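Alpha-L-arabinofuranosidase B (Aspergillus kawachii, PDB 6SXT) hydrolyses terminal non-reducing alpha-L-arabinofuranosyl residues from arabinoxylan, L-arabinan and arabinogalactan, with retention of anomeric configuration. Local coordinates at residues 244-253 / 302-313; 190-201 / 215-223. All blocks are in the same frame, centred on the assembly; numbering follows the deposited sequence. Where two conformers were deposited one is given.

Contact 1. Residues 244-253 / 302-313; sequences ANAASGSLST and DDTENSVQENIV
A helix packed across a face of the large antiparallel sheet of the concanavalin-like catalytic domain, at its border strand 250-257, makes this contact, with Leu251 and Gln309 meeting at its middle. Strand 250-253 and helix 302-313 run at 139° to each other, their axes 7.9 Å apart at closest, and the turn before the strand lies over the last turn of the helix segment. Leu251 CG is anti to its carbonyl carbon (chi1 -72°), which sends the branch down onto the helix: CD1 rests 3.8 Å from Glu305 CB and CG lies against Gln309 CB. A branched aliphatic side chain suits this seat between two helix turns. The acid of Glu305 leads elsewhere, to salt bridges with Lys233 and Arg242. Gln309, bent at chi2 (66°), turns its amide up into the hairpin by the carbonyls of Asn245 and Gly249, where the small Ala244 lets it come close, CB 3.5 Å from Gln309 CD. Ile312 CG2 meets Ala246 CB at 3.8 Å, and Val313 lays CG2 under the carbonyls of Ala246 and Gly249. Asn245 shapes the turn: its OD1 accepts the N-H of Ala247 in an Asx turn, and its carbonyl receives Ser248 N to close a type I turn. Gly249 adopts a positive phi, readily allowed without a side chain, where the chain turns its corner. One water links Ala246 O with Ile312 O, another Ala247 O with Val313 O, and a third accepts from Leu251 N and donates, over 2.8 Å from its oxygen, to Asn306 OD1, which also takes a hydrogen bond from Arg242.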
loop_
_atom_site.group_PDB
_atom_site.type_symbol
_atom_site.label_atom_id
_atom_site.label_comp_id
_atom_site.label_asym_id
_atom_site.label_seq_id
_atom_site.Cartn_x
_atom_site.Cartn_y
_atom_site.Cartn_z
ATOM N N ALA A 244 6.823 -17.296 4.480
ATOM C CA ALA A 244 8.004 -17.526 3.609
ATOM C C ALA A 244 8.502 -16.202 3.089
ATOM O O ALA A 244 7.747 -15.217 3.031
ATOM C CB ALA A 244 7.681 -18.392 2.429
ATOM N N ASN A 245 9.782 -16.205 2.661
ATOM C CA ASN A 245 10.300 -15.201 1.712
ATOM C C ASN A 245 9.699 -15.510 0.361
ATOM O O ASN A 245 9.915 -16.566 -0.180
ATOM C CB ASN A 245 11.827 -15.339 1.675
ATOM C CG ASN A 245 12.463 -14.248 0.835
ATOM O OD1 ASN A 245 11.781 -13.577 0.062
ATOM N ND2 ASN A 245 13.797 -14.157 0.912
ATOM N N ALA A 246 8.847 -14.621 -0.166
ATOM C CA ALA A 246 8.188 -14.856 -1.452
ATOM C C ALA A 246 9.221 -14.911 -2.590
ATOM O O ALA A 246 8.857 -15.421 -3.683
ATOM C CB ALA A 246 7.182 -13.767 -1.708
ATOM N N ALA A 247 10.442 -14.415 -2.358
ATOM C CA ALA A 247 11.510 -14.453 -3.385
ATOM C C ALA A 247 12.372 -15.703 -3.271
ATOM O O ALA A 247 13.115 -15.990 -4.200
ATOM C CB ALA A 247 12.336 -13.213 -3.279
ATOM N N SER A 248 12.282 -16.494 -2.213
ATOM C CA SER A 248 13.251 -17.610 -2.042
ATOM C C SER A 248 12.756 -18.642 -1.025
ATOM O O SER A 248 12.431 -18.201 0.098
ATOM C CB SER A 248 14.573 -17.064 -1.601
ATOM O OG SER A 248 15.529 -18.128 -1.692
ATOM N N GLY A 249 12.849 -19.929 -1.357
ATOM C CA GLY A 249 12.725 -20.963 -0.319
ATOM C C GLY A 249 11.292 -21.292 0.006
ATOM O O GLY A 249 10.364 -21.072 -0.809
ATOM N N SER A 250 11.079 -21.867 1.200
ATOM C CA SER A 250 9.820 -22.562 1.518
ATOM C C SER A 250 9.073 -21.822 2.635
ATOM O O SER A 250 9.638 -20.949 3.275
ATOM C CB SER A 250 10.105 -24.047 1.843
ATOM O OG SER A 250 11.159 -24.114 2.753
ATOM N N LEU A 251 7.814 -22.236 2.795
ATOM C CA LEU A 251 6.975 -21.852 3.952
ATOM C C LEU A 251 7.478 -22.574 5.197
ATOM O O LEU A 251 7.807 -23.779 5.122
ATOM C CB LEU A 251 5.533 -22.241 3.705
ATOM C CG LEU A 251 4.805 -21.381 2.675
ATOM C CD1 LEU A 251 3.559 -22.090 2.138
ATOM C CD2 LEU A 251 4.431 -20.028 3.208
ATOM N N SER A 252 7.481 -21.860 6.302
ATOM C CA SER A 252 7.658 -22.443 7.651
ATOM C C SER A 252 6.353 -22.237 8.402
ATOM O O SER A 252 5.610 -21.255 8.131
ATOM C CB SER A 252 8.769 -21.832 8.365
ATOM O OG SER A 252 9.990 -22.136 7.708
ATOM N N THR A 253 6.036 -23.145 9.318
ATOM C CA THR A 253 4.794 -23.064 10.081
ATOM C C THR A 253 5.083 -22.399 11.421
ATOM O O THR A 253 5.938 -22.899 12.176
ATOM C CB THR A 253 4.146 -24.439 10.208
ATOM O OG1 THR A 253 3.858 -24.907 8.894
ATOM C CG2 THR A 253 2.906 -24.363 11.064
ATOM N N ASP A 302 -0.648 -28.729 3.642
ATOM C CA ASP A 302 0.678 -28.114 3.612
ATOM C C ASP A 302 1.282 -28.295 2.211
ATOM O O ASP A 302 1.956 -27.344 1.742
ATOM C CB ASP A 302 1.664 -28.633 4.666
ATOM C CG ASP A 302 1.390 -28.194 6.091
ATOM O OD1 ASP A 302 0.322 -27.531 6.326
ATOM O OD2 ASP A 302 2.245 -28.448 6.948
ATOM N N ASP A 303 1.097 -29.469 1.611
ATOM C CA ASP A 303 1.680 -29.772 0.281
ATOM C C ASP A 303 1.144 -28.771 -0.750
ATOM O O ASP A 303 1.927 -28.276 -1.563
ATOM C CB ASP A 303 1.324 -31.182 -0.182
ATOM C CG ASP A 303 2.052 -31.586 -1.452
ATOM O OD1 ASP A 303 3.296 -31.736 -1.396
ATOM O OD2 ASP A 303 1.369 -31.764 -2.486
ATOM N N THR A 304 -0.143 -28.521 -0.726
ATOM C CA THR A 304 -0.770 -27.594 -1.716
ATOM C C THR A 304 -0.139 -26.227 -1.530
ATOM O O THR A 304 0.286 -25.615 -2.498
ATOM C CB THR A 304 -2.268 -27.536 -1.501
ATOM O OG1 THR A 304 -2.827 -28.809 -1.856
ATOM C CG2 THR A 304 -2.956 -26.432 -2.264
ATOM N N GLU A 305 -0.083 -25.732 -0.300
ATOM C CA GLU A 305 0.558 -24.432 -0.038
ATOM C C GLU A 305 2.023 -24.412 -0.447
ATOM O O GLU A 305 2.496 -23.407 -0.974
ATOM C CB GLU A 305 0.419 -24.082 1.430
ATOM C CG GLU A 305 -1.009 -23.749 1.794
ATOM C CD GLU A 305 -1.166 -23.592 3.296
ATOM O OE1 GLU A 305 -0.470 -24.343 4.048
ATOM O OE2 GLU A 305 -1.963 -22.722 3.726
ATOM N N ASN A 306 2.763 -25.498 -0.208
ATOM C CA ASN A 306 4.176 -25.544 -0.604
ATOM C C ASN A 306 4.287 -25.381 -2.131
ATOM O O ASN A 306 5.209 -24.714 -2.569
ATOM C CB ASN A 306 4.806 -26.859 -0.162
ATOM C CG ASN A 306 4.927 -27.002 1.351
ATOM O OD1 ASN A 306 4.892 -26.015 2.099
ATOM N ND2 ASN A 306 5.121 -28.268 1.800
ATOM N N SER A 307 3.388 -25.983 -2.870
ATOM C CA SER A 307 3.393 -25.897 -4.356
ATOM C C SER A 307 3.098 -24.445 -4.746
ATOM O O SER A 307 3.692 -23.934 -5.698
ATOM C CB SER A 307 2.441 -26.860 -5.001
ATOM O OG SER A 307 2.964 -28.193 -4.838
ATOM N N VAL A 308 2.121 -23.827 -4.086
ATOM C CA VAL A 308 1.816 -22.382 -4.318
ATOM C C VAL A 308 3.058 -21.532 -4.063
ATOM O O VAL A 308 3.406 -20.647 -4.861
ATOM C CB VAL A 308 0.630 -21.936 -3.454
ATOM C CG1 VAL A 308 0.457 -20.422 -3.517
ATOM C CG2 VAL A 308 -0.632 -22.646 -3.901
ATOM N N GLN A 309 3.780 -21.764 -2.954
ATOM C CA GLN A 309 4.987 -20.995 -2.609
ATOM C C GLN A 309 6.074 -21.200 -3.680
ATOM O O GLN A 309 6.698 -20.233 -4.055
ATOM C CB GLN A 309 5.475 -21.340 -1.201
ATOM C CG GLN A 309 6.874 -20.880 -0.916
ATOM C CD GLN A 309 7.125 -19.399 -0.877
ATOM O OE1 GLN A 309 8.294 -18.951 -0.796
ATOM N NE2 GLN A 309 6.075 -18.643 -0.844
ATOM N N GLU A 310 6.200 -22.428 -4.204
ATOM C CA GLU A 310 7.175 -22.696 -5.294
ATOM C C GLU A 310 6.799 -21.863 -6.530
ATOM O O GLU A 310 7.695 -21.275 -7.147
ATOM C CB GLU A 310 7.164 -24.190 -5.598
ATOM C CG GLU A 310 8.193 -24.581 -6.619
ATOM C CD GLU A 310 8.325 -26.098 -6.813
ATOM O OE1 GLU A 310 7.445 -26.847 -6.313
ATOM O OE2 GLU A 310 9.290 -26.503 -7.474
ATOM N N ASN A 311 5.518 -21.733 -6.806
ATOM C CA ASN A 311 5.001 -20.931 -7.931
ATOM C C ASN A 311 5.347 -19.459 -7.691
ATOM O O ASN A 311 5.796 -18.778 -8.629
ATOM C CB ASN A 311 3.539 -21.222 -8.120
ATOM C CG ASN A 311 2.946 -20.392 -9.224
ATOM O OD1 ASN A 311 2.687 -19.194 -9.028
ATOM N ND2 ASN A 311 2.806 -20.993 -10.397
ATOM N N ILE A 312 5.071 -18.936 -6.498
ATOM C CA ILE A 312 5.389 -17.533 -6.143
ATOM C C ILE A 312 6.867 -17.263 -6.354
ATOM O O ILE A 312 7.232 -16.275 -6.986
ATOM C CB ILE A 312 4.905 -17.241 -4.717
ATOM C CG1 ILE A 312 3.396 -17.298 -4.627
ATOM C CG2 ILE A 312 5.424 -15.882 -4.314
ATOM C CD1 ILE A 312 2.891 -17.370 -3.197
ATOM N N VAL A 313 7.736 -18.117 -5.850
ATOM C CA VAL A 313 9.193 -17.956 -5.993
ATOM C C VAL A 313 9.516 -17.913 -7.500
ATOM O O VAL A 313 10.320 -17.045 -7.924
ATOM C CB VAL A 313 9.962 -19.068 -5.264
ATOM C CG1 VAL A 313 11.434 -19.062 -5.635
ATOM C CG2 VAL A 313 9.809 -18.900 -3.754
HETATM O O HOH W 1 9.011 -14.287 -6.187
HETATM O O HOH W 2 12.392 -15.472 -6.768
HETATM O O HOH W 3 6.796 -24.170 1.100
HETATM O O HOH W 4 1.100 -26.024 8.659
#

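Contact 2. Residues 190-201 / 215-223; sequences WGYGAGDGPWIM and GYNSGDPSI. With EDO (1,2-ethanediol), chain P.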
loop_
_atom_site.group_PDB
_atom_site.type_symbol
_atom_site.label_atom_id
_atom_site.label_comp_id
_atom_site.label_asym_id
_atom_site.label_seq_id
_atom_site.Cartn_x
_atom_site.Cartn_y
_atom_site.Cartn_z
ATOM N N TRP A 190 -3.091 -6.512 20.914
ATOM C CA TRP A 190 -3.569 -7.871 21.192
ATOM C C TRP A 190 -2.375 -8.825 21.185
ATOM O O TRP A 190 -1.642 -8.941 22.177
ATOM C CB TRP A 190 -4.668 -8.204 20.163
ATOM C CG TRP A 190 -5.823 -7.249 20.130
ATOM C CD1 TRP A 190 -6.940 -7.280 20.935
ATOM C CD2 TRP A 190 -6.032 -6.161 19.213
ATOM N NE1 TRP A 190 -7.787 -6.261 20.589
ATOM C CE2 TRP A 190 -7.252 -5.537 19.552
ATOM C CE3 TRP A 190 -5.262 -5.593 18.162
ATOM C CZ2 TRP A 190 -7.742 -4.435 18.848
ATOM C CZ3 TRP A 190 -5.765 -4.522 17.454
ATOM C CH2 TRP A 190 -6.988 -3.937 17.808
ATOM N N GLY A 191 -2.130 -9.495 20.082
ATOM C CA GLY A 191 -1.057 -10.466 19.974
ATOM C C GLY A 191 0.208 -9.819 19.452
ATOM O O GLY A 191 0.137 -8.774 18.837
ATOM N N TYR A 192 1.288 -10.578 19.584
ATOM C CA TYR A 192 2.594 -10.229 18.985
ATOM C C TYR A 192 3.516 -11.423 19.135
ATOM O O TYR A 192 3.213 -12.465 19.801
ATOM C CB TYR A 192 3.113 -8.904 19.547
ATOM C CG TYR A 192 3.328 -8.981 21.046
ATOM C CD1 TYR A 192 4.512 -9.465 21.571
ATOM C CD2 TYR A 192 2.311 -8.643 21.926
ATOM C CE1 TYR A 192 4.717 -9.569 22.952
ATOM C CE2 TYR A 192 2.491 -8.761 23.312
ATOM C CZ TYR A 192 3.700 -9.216 23.818
ATOM O OH TYR A 192 3.909 -9.375 25.175
ATOM N N GLY A 193 4.601 -11.401 18.361
ATOM C CA GLY A 193 5.552 -12.499 18.302
ATOM C C GLY A 193 6.915 -12.082 18.877
ATOM O O GLY A 193 6.992 -11.047 19.608
ATOM N N ALA A 194 7.921 -12.860 18.520
ATOM C CA ALA A 194 9.337 -12.654 18.914
ATOM C C ALA A 194 9.893 -11.397 18.242
ATOM O O ALA A 194 9.488 -11.009 17.097
ATOM C CB ALA A 194 10.139 -13.881 18.606
ATOM N N GLY A 195 10.795 -10.684 18.921
ATOM C CA GLY A 195 11.497 -9.527 18.345
ATOM C C GLY A 195 10.677 -8.264 18.265
ATOM O O GLY A 195 9.745 -8.089 19.059
ATOM N N ASP A 196 10.985 -7.424 17.288
ATOM C CA ASP A 196 10.432 -6.049 17.163
ATOM C C ASP A 196 9.337 -5.962 16.075
ATOM O O ASP A 196 8.781 -4.858 15.877
ATOM C CB ASP A 196 11.511 -5.042 16.801
ATOM C CG ASP A 196 12.471 -4.747 17.943
ATOM O OD1 ASP A 196 12.075 -4.901 19.113
ATOM O OD2 ASP A 196 13.608 -4.421 17.636
ATOM N N GLY A 197 9.020 -7.077 15.420
ATOM C CA GLY A 197 7.973 -7.054 14.386
ATOM C C GLY A 197 8.546 -6.630 13.042
ATOM O O GLY A 197 9.748 -6.468 12.849
ATOM N N PRO A 198 7.718 -6.571 11.989
ATOM C CA PRO A 198 6.291 -6.908 12.089
ATOM C C PRO A 198 6.059 -8.401 12.165
ATOM O O PRO A 198 6.986 -9.181 11.995
ATOM C CB PRO A 198 5.757 -6.341 10.779
ATOM C CG PRO A 198 6.904 -6.607 9.794
ATOM C CD PRO A 198 8.155 -6.368 10.610
ATOM N N TRP A 199 4.814 -8.816 12.407
ATOM C CA TRP A 199 4.410 -10.214 12.555
ATOM C C TRP A 199 3.245 -10.472 11.611
ATOM O O TRP A 199 2.370 -9.600 11.472
ATOM C CB TRP A 199 3.975 -10.568 13.977
ATOM C CG TRP A 199 5.049 -10.217 14.978
ATOM C CD1 TRP A 199 6.155 -10.944 15.242
ATOM C CD2 TRP A 199 5.087 -9.054 15.817
ATOM N NE1 TRP A 199 6.923 -10.277 16.175
ATOM C CE2 TRP A 199 6.280 -9.139 16.566
ATOM C CE3 TRP A 199 4.262 -7.948 16.009
ATOM C CZ2 TRP A 199 6.640 -8.131 17.465
ATOM C CZ3 TRP A 199 4.606 -6.963 16.907
ATOM C CH2 TRP A 199 5.815 -7.054 17.604
ATOM N N ILE A 200 3.194 -11.682 11.094
ATOM C CA ILE A 200 1.952 -12.221 10.495
ATOM C C ILE A 200 1.127 -12.742 11.642
ATOM O O ILE A 200 1.607 -13.581 12.412
ATOM C CB ILE A 200 2.208 -13.359 9.503
ATOM C CG1 ILE A 200 3.111 -12.885 8.356
ATOM C CG2 ILE A 200 0.887 -13.902 9.038
ATOM C CD1 ILE A 200 3.696 -14.024 7.575
ATOM N N MET A 201 -0.095 -12.244 11.748
ATOM C CA MET A 201 -1.022 -12.771 12.770
ATOM C C MET A 201 -2.360 -13.044 12.091
ATOM O O MET A 201 -2.518 -12.758 10.887
ATOM C CB MET A 201 -1.176 -11.772 13.909
ATOM C CG MET A 201 0.145 -11.536 14.582
ATOM S SD MET A 201 0.035 -10.609 16.171
ATOM C CE MET A 201 0.121 -8.963 15.542
ATOM N N GLY A 215 -1.938 -12.428 23.353
ATOM C CA GLY A 215 -0.649 -11.714 23.517
ATOM C C GLY A 215 0.544 -12.443 22.891
ATOM O O GLY A 215 0.494 -12.821 21.725
ATOM N N TYR A 216 1.639 -12.648 23.636
ATOM C CA TYR A 216 2.916 -13.198 23.114
ATOM C C TYR A 216 2.816 -14.672 22.765
ATOM O O TYR A 216 2.350 -15.494 23.564
ATOM C CB TYR A 216 4.004 -12.947 24.171
ATOM C CG TYR A 216 5.375 -13.433 23.796
ATOM C CD1 TYR A 216 6.066 -12.836 22.759
ATOM C CD2 TYR A 216 5.968 -14.512 24.445
ATOM C CE1 TYR A 216 7.351 -13.249 22.436
ATOM C CE2 TYR A 216 7.243 -14.951 24.107
ATOM C CZ TYR A 216 7.944 -14.300 23.119
ATOM O OH TYR A 216 9.172 -14.794 22.789
ATOM N N ASN A 217 3.357 -15.047 21.608
ATOM C CA ASN A 217 3.633 -16.432 21.211
ATOM C C ASN A 217 5.034 -16.439 20.619
ATOM O O ASN A 217 5.302 -15.637 19.673
ATOM C CB ASN A 217 2.605 -16.988 20.254
ATOM C CG ASN A 217 1.243 -17.159 20.893
ATOM O OD1 ASN A 217 0.945 -18.299 21.319
ATOM N ND2 ASN A 217 0.425 -16.095 20.837
ATOM N N SER A 218 5.920 -17.227 21.238
ATOM C CA SER A 218 7.374 -17.189 20.934
ATOM C C SER A 218 7.617 -17.702 19.528
ATOM O O SER A 218 8.711 -17.466 18.990
ATOM C CB SER A 218 8.152 -18.001 22.017
ATOM O OG SER A 218 7.809 -19.412 21.897
ATOM N N GLY A 219 6.734 -18.547 19.005
ATOM C CA GLY A 219 7.009 -19.246 17.760
ATOM C C GLY A 219 6.661 -18.391 16.537
ATOM O O GLY A 219 6.803 -18.960 15.444
ATOM N N ASP A 220 6.139 -17.195 16.755
ATOM C CA ASP A 220 5.793 -16.310 15.596
ATOM C C ASP A 220 6.916 -15.305 15.431
ATOM O O ASP A 220 7.031 -14.346 16.164
ATOM C CB ASP A 220 4.464 -15.591 15.796
ATOM C CG ASP A 220 3.849 -15.060 14.503
ATOM O OD1 ASP A 220 4.306 -15.486 13.455
ATOM O OD2 ASP A 220 2.861 -14.269 14.596
ATOM N N PRO A 221 7.769 -15.459 14.409
ATOM C CA PRO A 221 8.928 -14.577 14.298
ATOM C C PRO A 221 8.643 -13.220 13.678
ATOM O O PRO A 221 7.645 -13.049 12.951
ATOM C CB PRO A 221 9.839 -15.376 13.349
ATOM C CG PRO A 221 8.843 -16.055 12.434
ATOM C CD PRO A 221 7.697 -16.461 13.339
ATOM N N SER A 222 9.519 -12.249 13.918
ATOM C CA SER A 222 9.560 -10.983 13.155
ATOM C C SER A 222 9.829 -11.306 11.688
ATOM O O SER A 222 10.708 -12.141 11.410
ATOM C CB SER A 222 10.608 -10.030 13.652
ATOM O OG SER A 222 10.268 -9.521 14.939
ATOM N N ILE A 223 9.128 -10.618 10.796
ATOM C CA ILE A 223 9.328 -10.772 9.327
ATOM C C ILE A 223 10.465 -9.853 8.874
ATOM O O ILE A 223 10.396 -8.674 9.115
ATOM C CB ILE A 223 8.023 -10.385 8.619
ATOM C CG1 ILE A 223 6.904 -11.369 9.026
ATOM C CG2 ILE A 223 8.222 -10.309 7.093
ATOM C CD1 ILE A 223 7.270 -12.818 8.969
HETATM C C1 EDO P . 4.345 -20.483 19.244
HETATM O O1 EDO P . 4.778 -19.866 20.467
HETATM C C2 EDO P . 2.971 -20.230 18.665
HETATM O O2 EDO P . 2.769 -19.439 17.400
HETATM O O HOH W 5 5.283 -13.620 11.678
#
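The loop 190-198 and the loop 215-223 are held backbone to backbone, with one beta bridge pairing Tyr192 and Tyr216. Tyr192 N donates to Gly215 O, Asn217 N to Tyr192 O, and Ala194 N to Asp220 O at 2.9 Å; Ile223 N reaches Pro198 O. Gly193 suits its place because a CB there would collide with Asp220 O. Ser222 OG ties the bend of the first loop together, giving its proton to Ala194 O at 2.7 Å in the carbonyl plane and accepting Gly197 N. Trp199 NE1 reaches the same Ala194 O from above that plane in a nearly straight bond (176°), so two donors grip this carbonyl. The indole is sandwiched between Gly197 CA over one face and Tyr192 CB and Gly193 N on the other. Tyr192 CE1 approaches Tyr216 CD1 to 3.5 Å, the ring planes inclined at 41°, while Ile223 crosses Pro198 and Ile200 at about right angles. Asp220, its CG anti to the backbone N (chi1 -161°), carries OD2 to within 2.6 Å of Ile200 O, and a water joins OD1 to Ile200 N and Pro221 O. Trp190 touches the inhibitor in the active-site pocket, so these bonds fasten the chain just beyond a pocket wall. The short oxygen pair implies that buried Asp220 is probably protonated and donates to Ile200 O.

Overall arrangement
Both contacts belong to the N-terminal catalytic domain, with centres about 20 Å apart and nearest atoms about 5 Å apart. They follow in series along the chain: contact 2 closes at residue 223, before contact 1 opens at 244, and strand 227-235 runs between them. That strand bridges them, since Ile200 and Ile223 of contact 2 lie on Val228, while Ala246 and Ile312 of contact 1 lie on Thr229. Strand 250-257 likewise serves both, through Leu251 and Tyr254. Contact 2, whose strand 199-203 belongs to a separate four-stranded sheet, leans on the large sheet next to the active-site pocket that Trp190 lines, whereas contact 1 seats helix 302-315 on the large sheet itself.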